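Local atomic coordinates of putative transcription regulator (PDB entry 3K69), a protein that is a putative transcriptional regulator and probably binds DNA through a winged helix-turn-helix domain. Residues D26-S31 and Y57-V62. Sequence-based numbering, arbitrary orientation. Where two conformers were deposited one is given.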
loop_
_atom_site.group_PDB
_atom_site.type_symbol
_atom_site.label_atom_id
_atom_site.label_comp_id
_atom_site.label_asym_id
_atom_site.label_seq_id
_atom_site.Cartn_x
_atom_site.Cartn_y
_atom_site.Cartn_z
ATOM N N ASP A 26 23.701 -25.751 -7.016
ATOM C CA ASP A 26 24.234 -26.823 -7.867
ATOM C C ASP A 26 23.269 -27.379 -8.947
ATOM O O ASP A 26 23.589 -28.329 -9.606
ATOM C CB ASP A 26 24.678 -27.996 -6.965
ATOM C CG ASP A 26 23.477 -28.660 -6.160
ATOM O OD1 ASP A 26 22.328 -28.108 -6.090
ATOM O OD2 ASP A 26 23.686 -29.764 -5.585
ATOM N N SER A 27 22.097 -26.789 -9.113
ATOM C CA SER A 27 20.989 -27.404 -9.825
ATOM C C SER A 27 20.330 -26.393 -10.698
ATOM O O SER A 27 20.265 -25.208 -10.359
ATOM C CB SER A 27 19.918 -27.853 -8.826
ATOM O OG SER A 27 20.339 -29.001 -8.147
ATOM N N LYS A 28 19.823 -26.873 -11.815
ATOM C CA LYS A 28 18.776 -26.190 -12.532
ATOM C C LYS A 28 17.430 -26.672 -11.987
ATOM O O LYS A 28 17.199 -27.872 -11.776
ATOM C CB LYS A 28 18.938 -26.384 -14.032
ATOM C CG LYS A 28 20.226 -25.701 -14.491
ATOM C CD LYS A 28 20.477 -25.857 -15.938
ATOM C CE LYS A 28 21.801 -25.257 -16.299
ATOM N NZ LYS A 28 21.775 -23.794 -16.118
ATOM N N VAL A 29 16.570 -25.711 -11.721
ATOM C CA VAL A 29 15.277 -25.962 -11.120
ATOM C C VAL A 29 14.183 -25.499 -12.078
ATOM O O VAL A 29 14.044 -24.301 -12.359
ATOM C CB VAL A 29 15.161 -25.222 -9.767
ATOM C CG1 VAL A 29 13.813 -25.518 -9.101
ATOM C CG2 VAL A 29 16.362 -25.603 -8.835
ATOM N N ALA A 30 13.392 -26.448 -12.546
ATOM C CA ALA A 30 12.281 -26.139 -13.435
ATOM C C ALA A 30 11.138 -25.477 -12.670
ATOM O O ALA A 30 11.074 -25.560 -11.437
ATOM C CB ALA A 30 11.820 -27.399 -14.112
ATOM N N SER A 31 10.226 -24.829 -13.406
ATOM C CA SER A 31 9.040 -24.179 -12.846
ATOM C C SER A 31 8.226 -25.089 -11.960
ATOM O O SER A 31 7.660 -24.654 -10.973
ATOM C CB SER A 31 8.088 -23.683 -13.985
ATOM O OG SER A 31 8.792 -22.865 -14.905
ATOM N N TYR A 57 18.475 -11.579 -12.658
ATOM C CA TYR A 57 18.505 -12.218 -11.328
ATOM C C TYR A 57 18.912 -13.676 -11.385
ATOM O O TYR A 57 19.571 -14.166 -10.474
ATOM C CB TYR A 57 17.156 -12.122 -10.580
ATOM C CG TYR A 57 16.835 -10.728 -10.095
ATOM C CD1 TYR A 57 16.215 -9.800 -10.921
ATOM C CD2 TYR A 57 17.120 -10.352 -8.797
ATOM C CE1 TYR A 57 15.922 -8.493 -10.449
ATOM C CE2 TYR A 57 16.859 -9.060 -8.328
ATOM C CZ TYR A 57 16.278 -8.127 -9.171
ATOM O OH TYR A 57 15.978 -6.884 -8.670
ATOM N N LEU A 58 18.510 -14.348 -12.465
ATOM C CA LEU A 58 18.528 -15.787 -12.589
ATOM C C LEU A 58 18.987 -16.108 -13.996
ATOM O O LEU A 58 18.689 -15.354 -14.916
ATOM C CB LEU A 58 17.108 -16.351 -12.431
ATOM C CG LEU A 58 16.298 -16.075 -11.204
ATOM C CD1 LEU A 58 14.931 -16.753 -11.293
ATOM C CD2 LEU A 58 17.108 -16.535 -9.992
ATOM N N THR A 59 19.731 -17.195 -14.155
ATOM C CA THR A 59 19.914 -17.803 -15.469
ATOM C C THR A 59 18.744 -18.760 -15.767
ATOM O O THR A 59 18.059 -19.202 -14.866
ATOM C CB THR A 59 21.238 -18.584 -15.594
ATOM O OG1 THR A 59 21.171 -19.737 -14.759
ATOM C CG2 THR A 59 22.436 -17.696 -15.227
ATOM N N GLY A 60 18.511 -19.059 -17.042
ATOM C CA GLY A 60 17.351 -19.851 -17.432
ATOM C C GLY A 60 17.485 -20.684 -18.706
ATOM O O GLY A 60 16.893 -20.336 -19.713
ATOM N N THR A 61 18.215 -21.797 -18.626
ATOM C CA THR A 61 18.384 -22.705 -19.751
ATOM C C THR A 61 17.076 -23.446 -20.039
ATOM O O THR A 61 16.371 -23.894 -19.129
ATOM C CB THR A 61 19.514 -23.741 -19.529
ATOM O OG1 THR A 61 19.022 -24.872 -18.797
ATOM C CG2 THR A 61 20.693 -23.118 -18.793
ATOM N N VAL A 62 16.760 -23.557 -21.313
ATOM C CA VAL A 62 15.536 -24.215 -21.781
ATOM C C VAL A 62 15.811 -25.658 -22.214
ATOM O O VAL A 62 16.843 -25.961 -22.835
ATOM C CB VAL A 62 14.912 -23.412 -22.939
ATOM C CG1 VAL A 62 13.637 -24.079 -23.457
ATOM C CG2 VAL A 62 14.669 -21.953 -22.496
HETATM O O HOH W 1 19.864 -22.041 -16.026
#
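A single water is gripped by three groups at this surface contact, and Lys-28 NZ gives it a proton over 2.6 Å. The backbone N of Thr-61 also donates to it, over 3.1 Å. Thr-59 OG1 is hydrogen-bonded to the same water over 2.9 Å. The site belongs to a winged helix-turn-helix domain, consistent with the Rrf2-like family. Residues 26-31 connect helix 9-22 to helix 31-38, while 57-62 follow helix 46-54 and include the first strand of the wing, antiparallel to 67-69. The backbone of Val-29 bonds to Tyr-68 on that second strand, which places the loop beside strand 67-69, on the side away from 59-61; the Lys-28 side chain extends across that strand towards Thr-59 and Thr-61. Its chain is extended through chi2 and chi3 and turns only at chi4 (-67°), which swings the ammonium group onto the water. NZ and Thr-59 OG1 are 4.3 Å apart, too far for a direct bond, and no hydrogen bond joins the two segments without the water. Gln-69 OE1 takes a second hydrogen bond from NZ, tying the lysine to the neighbouring strand as well. The Thr-61 side chain was modelled in two conformers; in the one described it crosses the aliphatic lysine chain at about a right angle, but this whole side-chain contact, including the close approach of the methyl group to NZ, is doubtful. Besides the water, Thr-59 OG1 has a weak hydrogen bond to the backbone carbonyl oxygen of Gln-69.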